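Local coordinates for ESX secretion system protein EccC (Thermomonospora curvata, PDB 4NH0) that is part of the ESX (type VII) secretion system exporting EsxA and EsxB, has weak ATPase activity and might be its translocase subunit, at residues S246-L251 and K519-V523; I966-Q972 and T990-Q994. All coordinates share one frame; numbering follows the deposited sequence.

Contact 1: S246-L251 and K519-V523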
loop_
_atom_site.group_PDB
_atom_site.type_symbol
_atom_site.label_atom_id
_atom_site.label_comp_id
_atom_site.label_asym_id
_atom_site.label_seq_id
_atom_site.Cartn_x
_atom_site.Cartn_y
_atom_site.Cartn_z
ATOM N N SER A 246 -49.176 45.986 2.362
ATOM C CA SER A 246 -47.733 45.822 2.474
ATOM C C SER A 246 -47.135 45.183 1.226
ATOM O O SER A 246 -47.176 43.964 1.060
ATOM C CB SER A 246 -47.384 44.984 3.707
ATOM O OG SER A 246 -47.924 43.677 3.607
ATOM N N ALA A 247 -46.577 46.013 0.351
ATOM C CA ALA A 247 -45.793 45.514 -0.770
ATOM C C ALA A 247 -44.453 45.004 -0.258
ATOM O O ALA A 247 -44.261 44.839 0.948
ATOM C CB ALA A 247 -45.589 46.597 -1.812
ATOM N N ASN A 248 -43.519 44.743 -1.170
ATOM C CA ASN A 248 -42.211 44.253 -0.736
ATOM C C ASN A 248 -41.090 45.248 -0.994
ATOM O O ASN A 248 -40.950 45.801 -2.084
ATOM C CB ASN A 248 -41.859 42.893 -1.374
ATOM C CG ASN A 248 -43.063 41.957 -1.497
ATOM O OD1 ASN A 248 -43.216 41.258 -2.503
ATOM N ND2 ASN A 248 -43.954 41.988 -0.501
ATOM N N MET A 249 -40.280 45.433 0.041
ATOM C CA MET A 249 -39.270 46.473 0.068
ATOM C C MET A 249 -37.883 45.893 -0.170
ATOM O O MET A 249 -37.631 44.724 0.123
ATOM C CB MET A 249 -39.323 47.203 1.411
ATOM C CG MET A 249 -38.690 48.575 1.411
ATOM S SD MET A 249 -39.476 49.692 0.236
ATOM C CE MET A 249 -41.146 49.743 0.882
ATOM N N THR A 250 -36.989 46.712 -0.710
ATOM C CA THR A 250 -35.615 46.297 -0.948
ATOM C C THR A 250 -34.775 46.500 0.305
ATOM O O THR A 250 -34.996 47.443 1.063
ATOM C CB THR A 250 -34.987 47.074 -2.113
ATOM O OG1 THR A 250 -35.034 48.479 -1.830
ATOM C CG2 THR A 250 -35.738 46.802 -3.403
ATOM N N LEU A 251 -33.808 45.612 0.517
ATOM C CA LEU A 251 -32.948 45.685 1.691
ATOM C C LEU A 251 -32.077 46.936 1.661
ATOM O O LEU A 251 -31.705 47.467 2.707
ATOM C CB LEU A 251 -32.077 44.430 1.792
ATOM C CG LEU A 251 -31.121 44.333 2.982
ATOM C CD1 LEU A 251 -31.850 44.602 4.285
ATOM C CD2 LEU A 251 -30.460 42.967 3.018
ATOM N N LYS A 519 -43.037 41.725 7.416
ATOM C CA LYS A 519 -42.902 41.237 6.058
ATOM C C LYS A 519 -41.468 41.423 5.584
ATOM O O LYS A 519 -40.979 42.547 5.480
ATOM C CB LYS A 519 -43.875 41.947 5.125
ATOM C CG LYS A 519 -44.119 41.151 3.878
ATOM C CD LYS A 519 -45.245 41.688 3.040
ATOM C CE LYS A 519 -45.479 40.733 1.896
ATOM N NZ LYS A 519 -44.177 40.200 1.414
ATOM N N ALA A 520 -40.801 40.310 5.304
ATOM C CA ALA A 520 -39.379 40.322 4.987
ATOM C C ALA A 520 -39.066 41.084 3.706
ATOM O O ALA A 520 -39.860 41.101 2.766
ATOM C CB ALA A 520 -38.856 38.899 4.886
ATOM N N ALA A 521 -37.899 41.718 3.683
ATOM C CA ALA A 521 -37.408 42.384 2.486
ATOM C C ALA A 521 -36.802 41.355 1.545
ATOM O O ALA A 521 -36.569 40.212 1.937
ATOM C CB ALA A 521 -36.387 43.449 2.846
ATOM N N TYR A 522 -36.545 41.754 0.304
ATOM C CA TYR A 522 -35.958 40.841 -0.668
ATOM C C TYR A 522 -34.620 41.358 -1.181
ATOM O O TYR A 522 -34.327 42.550 -1.091
ATOM C CB TYR A 522 -36.917 40.603 -1.837
ATOM C CG TYR A 522 -37.237 41.836 -2.654
ATOM C CD1 TYR A 522 -36.468 42.180 -3.759
ATOM C CD2 TYR A 522 -38.316 42.647 -2.330
ATOM C CE1 TYR A 522 -36.758 43.300 -4.511
ATOM C CE2 TYR A 522 -38.614 43.771 -3.077
ATOM C CZ TYR A 522 -37.833 44.092 -4.167
ATOM O OH TYR A 522 -38.126 45.210 -4.915
ATOM N N VAL A 523 -33.812 40.449 -1.716
ATOM C CA VAL A 523 -32.504 40.796 -2.257
ATOM C C VAL A 523 -32.297 40.156 -3.624
ATOM O O VAL A 523 -31.291 40.400 -4.289
ATOM C CB VAL A 523 -31.367 40.353 -1.317
ATOM C CG1 VAL A 523 -31.380 41.173 -0.039
ATOM C CG2 VAL A 523 -31.484 38.871 -1.006
#
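Thr250 and Tyr522 make a single parallel beta bridge, the two segments running 36° apart: Tyr522 N gives a fairly straight bond to Met249 O (3.2 Å), and Leu251 N returns a weak one to Tyr522 O (3.5 Å). The phenol ring of Tyr522 swings back over the 246-251 segment because its CG sits between the backbone N and the carbonyl carbon (chi1 63°). One face then lies against Thr250 CA, Asn248 O is at the ring edge, and Asn248 CB packs 3.7 Å from Tyr522 CD2. Thr250 CG2 runs alongside, 3.5 Å from Tyr522 CZ. In the P-loop fold of the first FtsK domain, this joins the first modelled residues to the end of strand 518-520 beside helix 317-329, whose Thr323 bonds Ala521 O and whose Glu319 bonds Val523 N. Thr250 occupies the N-cap position of helix 251-254, and its OG1 is hydrogen-bonded to Ser253 OG. Next along the chain, Leu251 CD2 lies 3.7 Å from Val523 CG1, the two side chains pointing the same way, and Leu251 also touches Thr323 and Ala327. At the other end Lys519 CD lies 3.4 Å from Ser246 OG, while Lys519 NZ bonds Pro503 O.

Contact 2: I966-Q972 and T990-Q994; sequences IERYTPQ and TTEHQ
The His993 imidazole takes Pro971 on one face and polar partners at its two nitrogens. Pro971 CG stands 3.7 Å from the ring centroid and 19° off the normal, a CH-pi contact displaced toward the NE2-CD2 rim, where CD also comes close. At the rim, NE2 donates to Tyr969 O (3.0 Å); that oxygen lies 22° out of the ring plane, and the donor sits above the carbonyl plane, away from the lone pairs. ND1 pairs with Thr991 OG1 at 3.1 Å, a hydrogen bond whose direction is left open. Both nitrogens are thus engaged, which fixes the rotation of a buried ring. Ile966 CG1 comes in obliquely, 3.7 Å from ND1, and meets Thr991 CG2 tip to tip at the same distance. These residues belong to the third FtsK domain, where helix 954-968, the helix that follows the P-loop, is joined to strand 974-980 by the loop that holds Tyr969 and Pro971; the 990-994 loop leads into the neighbouring parallel strand 994-998, and His993 is also tied through its backbone to Leu976. A leucine in place of His993 would probably leave Tyr969 O and Thr991 OG1 without their ring nitrogens and Pro971 without its aromatic face. Glu992, with CG anti to its N (chi1 -176°), stretches past the proline ring, its CB 3.9 Å from Pro971 CG.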
loop_
_atom_site.group_PDB
_atom_site.type_symbol
_atom_site.label_atom_id
_atom_site.label_comp_id
_atom_site.label_asym_id
_atom_site.label_seq_id
_atom_site.Cartn_x
_atom_site.Cartn_y
_atom_site.Cartn_z
ATOM N N ILE A 966 38.729 -38.838 -15.173
ATOM C CA ILE A 966 40.035 -38.828 -15.825
ATOM C C ILE A 966 40.994 -37.867 -15.125
ATOM O O ILE A 966 42.139 -38.217 -14.836
ATOM C CB ILE A 966 39.919 -38.437 -17.320
ATOM C CG1 ILE A 966 39.634 -39.668 -18.182
ATOM C CG2 ILE A 966 41.195 -37.776 -17.816
ATOM C CD1 ILE A 966 38.203 -40.124 -18.155
ATOM N N GLU A 967 40.510 -36.665 -14.833
ATOM C CA GLU A 967 41.346 -35.613 -14.270
ATOM C C GLU A 967 41.687 -35.828 -12.798
ATOM O O GLU A 967 42.564 -35.156 -12.260
ATOM C CB GLU A 967 40.659 -34.257 -14.437
ATOM C CG GLU A 967 40.656 -33.740 -15.863
ATOM C CD GLU A 967 42.048 -33.402 -16.357
ATOM O OE1 GLU A 967 42.903 -33.036 -15.523
ATOM O OE2 GLU A 967 42.289 -33.506 -17.577
ATOM N N ARG A 968 41.004 -36.766 -12.151
ATOM C CA ARG A 968 41.152 -36.946 -10.712
ATOM C C ARG A 968 41.697 -38.319 -10.328
ATOM O O ARG A 968 42.097 -38.535 -9.185
ATOM C CB ARG A 968 39.812 -36.704 -10.019
ATOM C CG ARG A 968 39.313 -35.276 -10.154
ATOM C CD ARG A 968 37.863 -35.139 -9.739
ATOM N NE ARG A 968 37.439 -33.743 -9.719
ATOM C CZ ARG A 968 37.178 -33.028 -10.807
ATOM N NH1 ARG A 968 37.302 -33.575 -12.007
ATOM N NH2 ARG A 968 36.796 -31.764 -10.697
ATOM N N TYR A 969 41.714 -39.243 -11.283
ATOM C CA TYR A 969 42.234 -40.583 -11.032
ATOM C C TYR A 969 43.247 -41.001 -12.092
ATOM O O TYR A 969 43.106 -40.662 -13.266
ATOM C CB TYR A 969 41.098 -41.608 -10.984
ATOM C CG TYR A 969 40.095 -41.401 -9.871
ATOM C CD1 TYR A 969 40.325 -41.907 -8.598
ATOM C CD2 TYR A 969 38.909 -40.719 -10.098
ATOM C CE1 TYR A 969 39.406 -41.726 -7.581
ATOM C CE2 TYR A 969 37.985 -40.534 -9.090
ATOM C CZ TYR A 969 38.237 -41.040 -7.834
ATOM O OH TYR A 969 37.317 -40.856 -6.829
ATOM N N THR A 970 44.267 -41.740 -11.670
ATOM C CA THR A 970 45.217 -42.336 -12.598
ATOM C C THR A 970 44.686 -43.698 -13.031
ATOM O O THR A 970 43.918 -44.318 -12.300
ATOM C CB THR A 970 46.616 -42.487 -11.966
ATOM O OG1 THR A 970 46.556 -43.415 -10.878
ATOM C CG2 THR A 970 47.120 -41.146 -11.457
ATOM N N PRO A 971 45.080 -44.168 -14.226
ATOM C CA PRO A 971 44.626 -45.470 -14.730
ATOM C C PRO A 971 44.932 -46.642 -13.794
ATOM O O PRO A 971 44.365 -47.720 -13.966
ATOM C CB PRO A 971 45.393 -45.616 -16.045
ATOM C CG PRO A 971 45.600 -44.219 -16.499
ATOM C CD PRO A 971 45.840 -43.424 -15.247
ATOM N N GLN A 972 45.812 -46.432 -12.822
ATOM C CA GLN A 972 46.100 -47.453 -11.823
ATOM C C GLN A 972 45.232 -47.241 -10.585
ATOM O O GLN A 972 45.251 -48.047 -9.656
ATOM C CB GLN A 972 47.583 -47.442 -11.439
ATOM C CG GLN A 972 48.534 -47.731 -12.592
ATOM C CD GLN A 972 48.783 -46.518 -13.464
ATOM O OE1 GLN A 972 48.752 -45.383 -12.991
ATOM N NE2 GLN A 972 49.026 -46.751 -14.749
ATOM N N THR A 990 38.939 -42.576 -25.052
ATOM C CA THR A 990 40.225 -42.698 -25.729
ATOM C C THR A 990 41.401 -42.795 -24.762
ATOM O O THR A 990 42.514 -43.132 -25.163
ATOM C CB THR A 990 40.466 -41.508 -26.673
ATOM O OG1 THR A 990 40.432 -40.288 -25.921
ATOM C CG2 THR A 990 39.396 -41.458 -27.750
ATOM N N THR A 991 41.151 -42.507 -23.489
ATOM C CA THR A 991 42.211 -42.485 -22.487
ATOM C C THR A 991 42.747 -43.879 -22.175
ATOM O O THR A 991 42.259 -44.875 -22.704
ATOM C CB THR A 991 41.729 -41.841 -21.178
ATOM O OG1 THR A 991 40.714 -42.659 -20.586
ATOM C CG2 THR A 991 41.165 -40.457 -21.446
ATOM N N GLU A 992 43.754 -43.937 -21.311
ATOM C CA GLU A 992 44.359 -45.203 -20.917
ATOM C C GLU A 992 43.463 -45.938 -19.924
ATOM O O GLU A 992 43.552 -47.157 -19.775
ATOM C CB GLU A 992 45.749 -44.968 -20.318
ATOM C CG GLU A 992 46.504 -46.238 -19.952
ATOM C CD GLU A 992 47.890 -45.957 -19.408
ATOM O OE1 GLU A 992 48.439 -44.874 -19.702
ATOM O OE2 GLU A 992 48.430 -46.818 -18.682
ATOM N N HIS A 993 42.593 -45.187 -19.253
ATOM C CA HIS A 993 41.642 -45.767 -18.310
ATOM C C HIS A 993 40.713 -46.748 -19.016
ATOM O O HIS A 993 40.225 -47.702 -18.412
ATOM C CB HIS A 993 40.817 -44.673 -17.629
ATOM C CG HIS A 993 41.636 -43.549 -17.074
ATOM N ND1 HIS A 993 42.017 -42.463 -17.832
ATOM C CD2 HIS A 993 42.138 -43.340 -15.836
ATOM C CE1 HIS A 993 42.722 -41.634 -17.085
ATOM N NE2 HIS A 993 42.811 -42.142 -15.869
ATOM N N GLN A 994 40.474 -46.489 -20.298
ATOM C CA GLN A 994 39.637 -47.334 -21.141
ATOM C C GLN A 994 40.037 -48.803 -21.072
ATOM O O GLN A 994 41.206 -49.148 -21.241
ATOM C CB GLN A 994 39.701 -46.848 -22.591
ATOM C CG GLN A 994 39.304 -47.889 -23.621
ATOM C CD GLN A 994 37.819 -48.160 -23.628
ATOM O OE1 GLN A 994 37.383 -49.276 -23.906
ATOM N NE2 GLN A 994 37.030 -47.138 -23.327
#

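Contacts 1 and 2 sit in different ATPase modules, on opposite sides of the chain's centre, with centres 120 Å apart and nearest atoms about 99 Å apart; they follow one another in sequence. Contact 1 brings together segments 268 residues apart, across most of the first FtsK domain, whereas contact 2 bridges a local gap of 18 residues in the third. Their relation to nucleotide differs too. The side chain of Lys519 lies about 9 Å from Gly316, in the predicted first ATP site. Contact 2 is remote from the sites, at the far end of the helix that starts with ATP-binding Lys954.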